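Local coordinates for diaminopimelate decarboxylase (Psychromonas ingrahamii, PDB 4XG1), which probably catalyses the pyridoxal phosphate-dependent decarboxylation of meso-diaminopimelate to L-lysine, the final step of lysine biosynthesis, at residues D2-Y6 with N282-L286; V82-M88 with E111-A115; L215-L219 with H234-G238; A319-I323 with K356-L360. All blocks are in the same frame, centred on the assembly; numbering follows the deposited sequence.

Interaction 1 of 4, residues D2-Y6 with N282-L286; sequences DHFNY and NAGVL
The F4 ring is overlapped by V285, whose CG1 sits over the middle of one face, 3.8 Å from the centroid and only 7° off the ring normal, a clear CH-pi contact. V285 CG1 lies beside its own backbone N (chi1 -59°), and this rotation turns both methyls toward the ring: while CG1 covers the face, CG2 reaches the rim, 3.7 Å from F4 CE1. Carbonyl oxygens line another part of the ring. F4 CE2 is 3.9 Å from both N282 O and A283 O, which lie at the edge near the ring plane, where the weakly positive ring hydrogens can face them. D2 stands next to the ring, with OD2 3.3 Å from N282 O. Two acceptors meet there without a bond, and the carboxylate finds its main partner in R371, through a salt bridge from OD2. The other oxygen, OD1, takes a weak bond from F4 N. N282 has its own partner: OD1 bonds to S372 OG. Through F4 and V285 the N-terminal segment, which leads into strand 4-6 of a small antiparallel sheet, packs against strand 284-294 where that strand enters the mixed beta sheet that accompanies the TIM barrel in this decarboxylase family.

Interaction 2 of 4, residues V82-M88 with E111-A115; sequences VSVGELM and EISAA
A114 CB occupies the apolar centre, touched from helix 84-92 by V84 CG2 and L87 CD2, each 4.0 Å away, and at the margin by M88 CE. L87 CG points away from its backbone N (chi1 171°), which carries CD2 across to A115 CA at 3.8 Å. V84 divides its two methyls: CG2 goes to A114, and CG1 lies along the aliphatic part of E111, 3.7 Å from CG. Beyond that methylene the extended E111 side chain swings its carboxylate to the start of the neighbouring helix. OE2 accepts from V84 N at 2.9 Å, on the anti side and tilted 22° out of the carboxylate plane, so the glutamate serves an amide of the first helical turn, and its charge would probably suit that helix end. OE1 bonds to T108 N, while a water lies near both OE1 and V82 O. With an alanine here, V84 N and T108 N would probably lose their side-chain acceptors and V84 CG1 the methylene it lies against. S83 is the N-cap of helix 84-92: its OG accepts from E86 N at 3.0 Å and also bonds to N385 O of the second subunit. Segments 84-88 and 111-115 run nearly parallel, at 24°, on adjacent outer helices of the TIM barrel, packed on its parallel strands through L87 (I81, I100) and A115 (F102), with helix 128-140 beyond I112.

Interaction 3 of 4, residues L215-L219 with H234-G238; sequences LDKLL and HLDLG
L215 and L235 both carry CG opposite their backbone N (chi1 174° and 176°), which extends the two isobutyl groups toward each other until L215 CD1 meets L235 CD2 at 3.4 Å, a close methyl-to-methyl approach. The contact belongs to a beta-alpha-beta unit of the TIM barrel, strand 192-198, helix 209-227 and strand 234-236, and it seats the helix on the strand that follows it. The helix runs roughly against that strand: the axes of 215-219 and 234-236 lie at 147° to each other, 10.5 Å apart at their closest, a separation filled by leucines. L235 meets the helix face with its forked end: CD2 goes to L215 and comes within 4.3 Å of L219 CD2, whereas CD1 lies 4.0 Å from L218 CD1. L218 thus sits against one branch of the fork while L215 and L219 sit against the other. L218 CD1 also contacts L237 CD2 at 4.2 Å, the two side chains lying alongside in antiparallel fashion. Around this cluster, V197 of strand 192-198 and L271 of strand 270-273 adjoin L235, and R263 lies against L215 and L219, so the whole patch is buried. D236, between L235 and L237, points its side chain the other way, and its carboxylate lies close to those of D198 and E274, the latter a predicted cofactor-binding residue. The strand then ends in an Asx turn: G238 N donates to D236 OD1 at 2.9 Å, the amide coming in almost in line with the carboxylate C-O bond.

Interaction 4 of 4, residues A319-I323 with K356-L360; sequences AWQNI and KERQL
R358 grips Q321 O with both terminal nitrogens, NH1 at 2.9 Å and NH2 at 3.2 Å. The carbonyl oxygen lies in the guanidinium plane, but both donors approach it from one face of its own plane, and the NH1 bond is the straighter. A water extends the network, donating to I323 O at 2.8 Å and accepting from R358 NH1. Behind the end group, NE makes a weak bond to K356 O, which may limit the turning of the guanidinium. The bend at chi2 of R358 (-55°) lays this flat group on the indole of W320, centres 3.9 Å apart and planes 17° from parallel, an off-centre cation-pi stack with NH2 over the five-membered ring. I323 CG1 comes obliquely to NH1 at 3.5 Å, and L360 CD2 packs near I323 O. With a leucine in place of R358, Q321 O would probably lose both donors and the W320 face its cationic partner. E357 and R358 oppose Y341 in a G1 beta bulge of the antiparallel pair 338-344 and 353-361. The arginine thereby fastens this strand of the beta domain to the loop whose Q321 side chain weakly bonds R313, a predicted substrate-binding residue.

How the interactions relate
Interactions 2 and 3 lie in the TIM barrel, interaction 2 between two helices packed on its parallel sheet and interaction 3 between a helix and a strand of that sheet, with centres about 24 Å apart. Interactions 1 and 4 lie together on the opposite side of the chain's centre, about 16 Å apart between centres, and both reach the mixed sheet; strand 367-371 runs past 282-286 and 319-323. Along the chain, interaction 1 brings the N-terminal residues to the strand that follows the barrel and encloses interactions 2 and 3; interaction 4 follows separately. The two pairs thus lie in different domains, consistent with a cofactor site assembled from both, while 82-88 also meets the second subunit.

Interaction 1 of 4, residues D2-Y6 with N282-L286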
loop_
_atom_site.group_PDB
_atom_site.type_symbol
_atom_site.label_atom_id
_atom_site.label_comp_id
_atom_site.label_asym_id
_atom_site.label_seq_id
_atom_site.Cartn_x
_atom_site.Cartn_y
_atom_site.Cartn_z
ATOM N N ASP B 2 0.934 9.362 -25.558
ATOM C CA ASP B 2 1.591 8.012 -25.426
ATOM C C ASP B 2 1.468 7.044 -26.649
ATOM O O ASP B 2 0.795 7.336 -27.658
ATOM C CB ASP B 2 1.113 7.332 -24.117
ATOM C CG ASP B 2 -0.403 7.112 -24.060
ATOM O OD1 ASP B 2 -1.029 6.653 -25.048
ATOM O OD2 ASP B 2 -0.972 7.421 -22.987
ATOM N N HIS B 3 2.153 5.899 -26.553
ATOM C CA HIS B 3 2.184 4.903 -27.630
ATOM C C HIS B 3 1.240 3.719 -27.369
ATOM O O HIS B 3 1.449 2.613 -27.880
ATOM C CB HIS B 3 3.608 4.421 -27.843
ATOM C CG HIS B 3 4.548 5.493 -28.305
ATOM N ND1 HIS B 3 4.967 6.516 -27.484
ATOM C CD2 HIS B 3 5.176 5.686 -29.491
ATOM C CE1 HIS B 3 5.812 7.292 -28.138
ATOM N NE2 HIS B 3 5.959 6.809 -29.357
ATOM N N PHE B 4 0.203 3.957 -26.574
ATOM C CA PHE B 4 -0.878 3.009 -26.413
ATOM C C PHE B 4 -1.957 3.502 -27.334
ATOM O O PHE B 4 -2.566 4.521 -27.068
ATOM C CB PHE B 4 -1.360 2.946 -24.954
ATOM C CG PHE B 4 -0.317 2.433 -24.001
ATOM C CD1 PHE B 4 -0.145 1.078 -23.813
ATOM C CD2 PHE B 4 0.506 3.304 -23.309
ATOM C CE1 PHE B 4 0.824 0.598 -22.961
ATOM C CE2 PHE B 4 1.477 2.827 -22.441
ATOM C CZ PHE B 4 1.631 1.468 -22.270
ATOM N N ASN B 5 -2.196 2.763 -28.409
ATOM C CA ASN B 5 -2.988 3.239 -29.543
ATOM C C ASN B 5 -3.816 2.110 -30.155
ATOM O O ASN B 5 -3.298 1.033 -30.428
ATOM C CB ASN B 5 -2.046 3.816 -30.615
ATOM C CG ASN B 5 -1.209 4.986 -30.110
ATOM O OD1 ASN B 5 0.013 4.994 -30.273
ATOM N ND2 ASN B 5 -1.853 5.974 -29.480
ATOM N N TYR B 6 -5.106 2.360 -30.336
ATOM C CA TYR B 6 -5.971 1.425 -31.044
ATOM C C TYR B 6 -5.617 1.475 -32.532
ATOM O O TYR B 6 -5.151 2.506 -33.042
ATOM C CB TYR B 6 -7.436 1.799 -30.862
ATOM C CG TYR B 6 -8.040 1.397 -29.530
ATOM C CD1 TYR B 6 -8.204 0.068 -29.206
ATOM C CD2 TYR B 6 -8.502 2.350 -28.632
ATOM C CE1 TYR B 6 -8.790 -0.306 -28.007
ATOM C CE2 TYR B 6 -9.103 1.989 -27.433
ATOM C CZ TYR B 6 -9.232 0.663 -27.116
ATOM O OH TYR B 6 -9.806 0.276 -25.931
ATOM N N ASN B 282 1.351 8.196 -17.746
ATOM C CA ASN B 282 0.742 7.652 -18.960
ATOM C C ASN B 282 1.721 6.855 -19.808
ATOM O O ASN B 282 1.360 6.402 -20.895
ATOM C CB ASN B 282 0.093 8.770 -19.752
ATOM C CG ASN B 282 -1.186 9.255 -19.098
ATOM O OD1 ASN B 282 -2.058 8.456 -18.755
ATOM N ND2 ASN B 282 -1.305 10.572 -18.910
ATOM N N ALA B 283 2.926 6.627 -19.286
ATOM C CA ALA B 283 3.862 5.654 -19.870
ATOM C C ALA B 283 3.592 4.197 -19.465
ATOM O O ALA B 283 4.335 3.317 -19.898
ATOM C CB ALA B 283 5.296 5.997 -19.526
ATOM N N GLY B 284 2.524 3.941 -18.694
ATOM C CA GLY B 284 2.179 2.582 -18.316
ATOM C C GLY B 284 0.696 2.322 -18.162
ATOM O O GLY B 284 -0.074 3.212 -17.869
ATOM N N VAL B 285 0.325 1.062 -18.364
ATOM C CA VAL B 285 -1.003 0.618 -18.077
ATOM C C VAL B 285 -0.977 -0.636 -17.221
ATOM O O VAL B 285 0.078 -1.277 -17.064
ATOM C CB VAL B 285 -1.778 0.307 -19.373
ATOM C CG1 VAL B 285 -1.830 1.560 -20.232
ATOM C CG2 VAL B 285 -1.135 -0.824 -20.156
ATOM N N LEU B 286 -2.143 -0.986 -16.686
ATOM C CA LEU B 286 -2.307 -2.228 -15.963
ATOM C C LEU B 286 -3.392 -3.045 -16.617
ATOM O O LEU B 286 -4.540 -2.598 -16.739
ATOM C CB LEU B 286 -2.699 -1.957 -14.525
ATOM C CG LEU B 286 -3.052 -3.180 -13.644
ATOM C CD1 LEU B 286 -1.878 -4.125 -13.542
ATOM C CD2 LEU B 286 -3.488 -2.744 -12.258
#

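Interaction 2 of 4, residues V82-M88 with E111-A115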
loop_
_atom_site.group_PDB
_atom_site.type_symbol
_atom_site.label_atom_id
_atom_site.label_comp_id
_atom_site.label_asym_id
_atom_site.label_seq_id
_atom_site.Cartn_x
_atom_site.Cartn_y
_atom_site.Cartn_z
ATOM N N VAL B 82 14.363 9.225 -2.027
ATOM C CA VAL B 82 13.886 9.437 -0.666
ATOM C C VAL B 82 14.310 8.395 0.331
ATOM O O VAL B 82 13.872 8.446 1.483
ATOM C CB VAL B 82 12.344 9.551 -0.610
ATOM C CG1 VAL B 82 11.899 10.754 -1.437
ATOM C CG2 VAL B 82 11.688 8.282 -1.134
ATOM N N SER B 83 15.186 7.484 -0.055
ATOM C CA SER B 83 15.626 6.442 0.872
ATOM C C SER B 83 16.892 5.824 0.384
ATOM O O SER B 83 17.238 5.962 -0.786
ATOM C CB SER B 83 14.565 5.341 1.019
ATOM O OG SER B 83 14.422 4.607 -0.179
ATOM N N VAL B 84 17.558 5.099 1.261
ATOM C CA VAL B 84 18.713 4.341 0.856
ATOM C C VAL B 84 18.324 3.221 -0.113
ATOM O O VAL B 84 19.093 2.808 -0.946
ATOM C CB VAL B 84 19.480 3.771 2.086
ATOM C CG1 VAL B 84 18.615 2.811 2.906
ATOM C CG2 VAL B 84 20.756 3.048 1.620
ATOM N N GLY B 85 17.123 2.706 0.019
ATOM C CA GLY B 85 16.619 1.718 -0.919
ATOM C C GLY B 85 16.645 2.310 -2.300
ATOM O O GLY B 85 17.039 1.633 -3.265
ATOM N N GLU B 86 16.209 3.575 -2.417
ATOM C CA GLU B 86 16.173 4.235 -3.730
ATOM C C GLU B 86 17.567 4.540 -4.205
ATOM O O GLU B 86 17.849 4.428 -5.390
ATOM C CB GLU B 86 15.273 5.474 -3.737
ATOM C CG GLU B 86 13.792 5.097 -3.639
ATOM C CD GLU B 86 12.832 6.241 -3.901
ATOM O OE1 GLU B 86 13.280 7.412 -3.934
ATOM O OE2 GLU B 86 11.615 5.986 -4.080
ATOM N N LEU B 87 18.434 4.920 -3.290
ATOM C CA LEU B 87 19.823 5.159 -3.631
ATOM C C LEU B 87 20.415 3.919 -4.291
ATOM O O LEU B 87 21.017 4.013 -5.364
ATOM C CB LEU B 87 20.634 5.512 -2.383
ATOM C CG LEU B 87 22.164 5.579 -2.534
ATOM C CD1 LEU B 87 22.577 6.620 -3.554
ATOM C CD2 LEU B 87 22.829 5.875 -1.207
ATOM N N MET B 88 20.219 2.762 -3.656
ATOM C CA MET B 88 20.778 1.495 -4.181
ATOM C C MET B 88 20.129 1.087 -5.480
ATOM O O MET B 88 20.785 0.537 -6.350
ATOM C CB MET B 88 20.667 0.380 -3.140
ATOM C CG MET B 88 21.472 0.662 -1.857
ATOM S SD MET B 88 23.184 1.150 -2.238
ATOM C CE MET B 88 23.495 2.403 -1.001
ATOM N N GLU B 111 21.200 6.065 6.283
ATOM C CA GLU B 111 20.941 6.532 4.933
ATOM C C GLU B 111 21.851 7.693 4.602
ATOM O O GLU B 111 22.310 7.818 3.489
ATOM C CB GLU B 111 19.465 6.956 4.757
ATOM C CG GLU B 111 18.466 5.838 4.983
ATOM C CD GLU B 111 17.011 6.281 4.762
ATOM O OE1 GLU B 111 16.495 7.029 5.615
ATOM O OE2 GLU B 111 16.399 5.850 3.757
ATOM N N ILE B 112 22.045 8.588 5.545
ATOM C CA ILE B 112 22.861 9.779 5.263
ATOM C C ILE B 112 24.326 9.416 5.024
ATOM O O ILE B 112 24.957 9.899 4.083
ATOM C CB ILE B 112 22.790 10.782 6.401
ATOM C CG1 ILE B 112 21.381 11.390 6.485
ATOM C CG2 ILE B 112 23.785 11.897 6.164
ATOM C CD1 ILE B 112 20.996 11.812 7.892
ATOM N N SER B 113 24.838 8.526 5.865
ATOM C CA SER B 113 26.131 7.923 5.635
ATOM C C SER B 113 26.274 7.265 4.265
ATOM O O SER B 113 27.247 7.487 3.549
ATOM C CB SER B 113 26.380 6.896 6.714
ATOM O OG SER B 113 27.699 6.416 6.572
ATOM N N ALA B 114 25.290 6.477 3.869
ATOM C CA ALA B 114 25.421 5.783 2.600
ATOM C C ALA B 114 25.456 6.766 1.464
ATOM O O ALA B 114 26.192 6.581 0.474
ATOM C CB ALA B 114 24.295 4.789 2.398
ATOM N N ALA B 115 24.659 7.808 1.585
ATOM C CA ALA B 115 24.536 8.792 0.506
ATOM C C ALA B 115 25.801 9.657 0.427
ATOM O O ALA B 115 26.265 10.027 -0.661
ATOM C CB ALA B 115 23.324 9.666 0.751
HETATM O O HOH W 1 14.593 8.826 4.094
#

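Interaction 3 of 4, residues L215-L219 with H234-G238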
loop_
_atom_site.group_PDB
_atom_site.type_symbol
_atom_site.label_atom_id
_atom_site.label_comp_id
_atom_site.label_asym_id
_atom_site.label_seq_id
_atom_site.Cartn_x
_atom_site.Cartn_y
_atom_site.Cartn_z
ATOM N N LEU B 215 8.554 30.099 -7.549
ATOM C CA LEU B 215 9.827 30.558 -8.055
ATOM C C LEU B 215 10.169 32.000 -7.619
ATOM O O LEU B 215 11.200 32.251 -6.937
ATOM C CB LEU B 215 9.836 30.446 -9.575
ATOM C CG LEU B 215 11.035 31.015 -10.315
ATOM C CD1 LEU B 215 12.306 30.484 -9.689
ATOM C CD2 LEU B 215 10.937 30.639 -11.755
ATOM N N ASP B 216 9.284 32.935 -7.969
ATOM C CA ASP B 216 9.432 34.343 -7.555
ATOM C C ASP B 216 9.908 34.462 -6.121
ATOM O O ASP B 216 10.904 35.115 -5.851
ATOM C CB ASP B 216 8.115 35.098 -7.750
ATOM C CG ASP B 216 7.765 35.312 -9.240
ATOM O OD1 ASP B 216 8.640 35.049 -10.105
ATOM O OD2 ASP B 216 6.619 35.724 -9.555
ATOM N N LYS B 217 9.218 33.833 -5.186
ATOM C CA LYS B 217 9.530 34.040 -3.765
ATOM C C LYS B 217 10.802 33.409 -3.365
ATOM O O LYS B 217 11.416 33.816 -2.378
ATOM C CB LYS B 217 8.436 33.482 -2.892
ATOM C CG LYS B 217 7.099 33.880 -3.506
ATOM C CD LYS B 217 6.416 34.885 -2.636
ATOM C CE LYS B 217 4.981 34.921 -3.068
ATOM N NZ LYS B 217 4.201 35.809 -2.188
ATOM N N LEU B 218 11.196 32.383 -4.094
ATOM C CA LEU B 218 12.479 31.748 -3.826
ATOM C C LEU B 218 13.663 32.562 -4.408
ATOM O O LEU B 218 14.731 32.609 -3.787
ATOM C CB LEU B 218 12.503 30.300 -4.356
ATOM C CG LEU B 218 11.506 29.333 -3.714
ATOM C CD1 LEU B 218 11.488 28.008 -4.462
ATOM C CD2 LEU B 218 11.757 29.087 -2.241
ATOM N N LEU B 219 13.449 33.219 -5.544
ATOM C CA LEU B 219 14.460 34.131 -6.103
ATOM C C LEU B 219 14.706 35.305 -5.176
ATOM O O LEU B 219 15.841 35.591 -4.811
ATOM C CB LEU B 219 14.056 34.639 -7.467
ATOM C CG LEU B 219 13.973 33.545 -8.532
ATOM C CD1 LEU B 219 13.481 34.083 -9.858
ATOM C CD2 LEU B 219 15.323 32.868 -8.708
ATOM N N HIS B 234 22.433 26.251 -6.966
ATOM C CA HIS B 234 21.238 25.737 -7.688
ATOM C C HIS B 234 19.927 25.954 -6.936
ATOM O O HIS B 234 19.898 26.130 -5.710
ATOM C CB HIS B 234 21.401 24.245 -8.030
ATOM C CG HIS B 234 21.440 23.348 -6.832
ATOM N ND1 HIS B 234 20.299 22.914 -6.186
ATOM C CD2 HIS B 234 22.488 22.813 -6.148
ATOM C CE1 HIS B 234 20.638 22.174 -5.145
ATOM N NE2 HIS B 234 21.960 22.084 -5.108
ATOM N N LEU B 235 18.862 25.946 -7.724
ATOM C CA LEU B 235 17.507 26.057 -7.234
ATOM C C LEU B 235 16.697 24.872 -7.724
ATOM O O LEU B 235 16.552 24.662 -8.944
ATOM C CB LEU B 235 16.861 27.319 -7.782
ATOM C CG LEU B 235 15.382 27.511 -7.420
ATOM C CD1 LEU B 235 15.215 27.781 -5.938
ATOM C CD2 LEU B 235 14.822 28.644 -8.255
ATOM N N ASP B 236 16.183 24.102 -6.769
ATOM C CA ASP B 236 15.427 22.882 -7.055
ATOM C C ASP B 236 13.925 23.170 -6.884
ATOM O O ASP B 236 13.449 23.484 -5.796
ATOM C CB ASP B 236 15.903 21.784 -6.083
ATOM C CG ASP B 236 15.290 20.404 -6.388
ATOM O OD1 ASP B 236 14.136 20.301 -6.853
ATOM O OD2 ASP B 236 15.942 19.407 -6.052
ATOM N N LEU B 237 13.191 23.062 -7.963
ATOM C CA LEU B 237 11.773 23.366 -7.966
ATOM C C LEU B 237 10.813 22.178 -7.777
ATOM O O LEU B 237 9.608 22.299 -7.976
ATOM C CB LEU B 237 11.442 24.070 -9.277
ATOM C CG LEU B 237 12.143 25.412 -9.380
ATOM C CD1 LEU B 237 11.927 26.010 -10.763
ATOM C CD2 LEU B 237 11.649 26.367 -8.289
ATOM N N GLY B 238 11.351 21.035 -7.374
ATOM C CA GLY B 238 10.560 19.863 -7.086
ATOM C C GLY B 238 9.844 19.364 -8.306
ATOM O O GLY B 238 10.260 19.642 -9.444
#

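Interaction 4 of 4, residues A319-I323 with K356-L360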
loop_
_atom_site.group_PDB
_atom_site.type_symbol
_atom_site.label_atom_id
_atom_site.label_comp_id
_atom_site.label_asym_id
_atom_site.label_seq_id
_atom_site.Cartn_x
_atom_site.Cartn_y
_atom_site.Cartn_z
ATOM N N ALA B 319 -9.004 8.103 -6.893
ATOM C CA ALA B 319 -8.509 8.514 -8.168
ATOM C C ALA B 319 -9.356 7.906 -9.234
ATOM O O ALA B 319 -9.849 6.768 -9.096
ATOM C CB ALA B 319 -7.055 8.080 -8.343
ATOM N N TRP B 320 -9.542 8.669 -10.306
ATOM C CA TRP B 320 -10.263 8.204 -11.488
ATOM C C TRP B 320 -9.229 7.800 -12.494
ATOM O O TRP B 320 -8.403 8.568 -12.866
ATOM C CB TRP B 320 -11.163 9.304 -12.047
ATOM C CG TRP B 320 -12.242 8.783 -13.028
ATOM C CD1 TRP B 320 -13.529 8.418 -12.716
ATOM C CD2 TRP B 320 -12.071 8.521 -14.424
ATOM N NE1 TRP B 320 -14.169 7.947 -13.838
ATOM C CE2 TRP B 320 -13.308 8.003 -14.904
ATOM C CE3 TRP B 320 -11.010 8.680 -15.307
ATOM C CZ2 TRP B 320 -13.519 7.642 -16.234
ATOM C CZ3 TRP B 320 -11.215 8.338 -16.659
ATOM C CH2 TRP B 320 -12.477 7.825 -17.105
ATOM N N GLN B 321 -9.239 6.543 -12.858
ATOM C CA GLN B 321 -8.307 5.988 -13.798
ATOM C C GLN B 321 -9.149 5.388 -14.943
ATOM O O GLN B 321 -10.102 4.637 -14.707
ATOM C CB GLN B 321 -7.527 4.897 -13.067
ATOM C CG GLN B 321 -6.031 5.056 -13.202
ATOM C CD GLN B 321 -5.249 5.631 -12.049
ATOM O OE1 GLN B 321 -5.656 5.740 -10.909
ATOM N NE2 GLN B 321 -4.063 6.016 -12.389
ATOM N N ASN B 322 -8.894 5.810 -16.171
ATOM C CA ASN B 322 -9.696 5.374 -17.285
ATOM C C ASN B 322 -9.515 3.857 -17.474
ATOM O O ASN B 322 -8.408 3.351 -17.370
ATOM C CB ASN B 322 -9.284 6.135 -18.552
ATOM C CG ASN B 322 -10.283 5.972 -19.697
ATOM O OD1 ASN B 322 -11.455 5.677 -19.496
ATOM N ND2 ASN B 322 -9.818 6.197 -20.890
ATOM N N ILE B 323 -10.611 3.161 -17.758
ATOM C CA ILE B 323 -10.612 1.724 -17.968
ATOM C C ILE B 323 -11.239 1.433 -19.338
ATOM O O ILE B 323 -12.413 1.732 -19.557
ATOM C CB ILE B 323 -11.391 1.009 -16.876
ATOM C CG1 ILE B 323 -10.807 1.372 -15.503
ATOM C CG2 ILE B 323 -11.338 -0.496 -17.096
ATOM C CD1 ILE B 323 -11.513 0.731 -14.306
ATOM N N LYS B 356 -15.412 3.077 -10.719
ATOM C CA LYS B 356 -16.865 3.041 -10.520
ATOM C C LYS B 356 -17.670 3.561 -11.720
ATOM O O LYS B 356 -17.184 4.359 -12.525
ATOM C CB LYS B 356 -17.194 3.786 -9.262
ATOM C CG LYS B 356 -16.859 2.938 -8.085
ATOM C CD LYS B 356 -16.939 3.669 -6.779
ATOM C CE LYS B 356 -16.776 2.646 -5.657
ATOM N NZ LYS B 356 -16.520 3.310 -4.362
ATOM N N GLU B 357 -18.868 3.016 -11.862
ATOM C CA GLU B 357 -19.819 3.425 -12.895
ATOM C C GLU B 357 -19.216 3.603 -14.250
ATOM O O GLU B 357 -19.213 4.684 -14.792
ATOM C CB GLU B 357 -20.477 4.730 -12.474
ATOM C CG GLU B 357 -21.368 4.593 -11.253
ATOM C CD GLU B 357 -22.220 5.840 -11.045
ATOM O OE1 GLU B 357 -23.024 6.169 -11.946
ATOM O OE2 GLU B 357 -22.091 6.500 -9.993
ATOM N N ARG B 358 -18.709 2.542 -14.825
ATOM C CA ARG B 358 -18.195 2.614 -16.186
ATOM C C ARG B 358 -19.109 1.897 -17.177
ATOM O O ARG B 358 -19.587 0.793 -16.952
ATOM C CB ARG B 358 -16.814 2.002 -16.250
ATOM C CG ARG B 358 -15.888 2.482 -15.148
ATOM C CD ARG B 358 -15.779 3.999 -15.134
ATOM N NE ARG B 358 -14.887 4.473 -14.078
ATOM C CZ ARG B 358 -13.565 4.532 -14.189
ATOM N NH1 ARG B 358 -12.943 4.107 -15.286
ATOM N NH2 ARG B 358 -12.861 5.001 -13.175
ATOM N N GLN B 359 -19.343 2.576 -18.281
ATOM C CA GLN B 359 -20.164 2.096 -19.380
ATOM C C GLN B 359 -19.326 1.190 -20.229
ATOM O O GLN B 359 -18.447 1.664 -20.972
ATOM C CB GLN B 359 -20.628 3.287 -20.227
ATOM C CG GLN B 359 -21.641 4.162 -19.512
ATOM C CD GLN B 359 -23.069 3.767 -19.833
ATOM O OE1 GLN B 359 -23.464 3.753 -21.004
ATOM N NE2 GLN B 359 -23.846 3.427 -18.807
ATOM N N LEU B 360 -19.571 -0.117 -20.107
ATOM C CA LEU B 360 -18.716 -1.104 -20.785
ATOM C C LEU B 360 -19.485 -2.293 -21.345
ATOM O O LEU B 360 -20.477 -2.727 -20.783
ATOM C CB LEU B 360 -17.638 -1.629 -19.829
ATOM C CG LEU B 360 -16.625 -0.596 -19.325
ATOM C CD1 LEU B 360 -15.917 -1.139 -18.090
ATOM C CD2 LEU B 360 -15.633 -0.206 -20.421
HETATM O O HOH W 2 -14.320 2.737 -17.798
#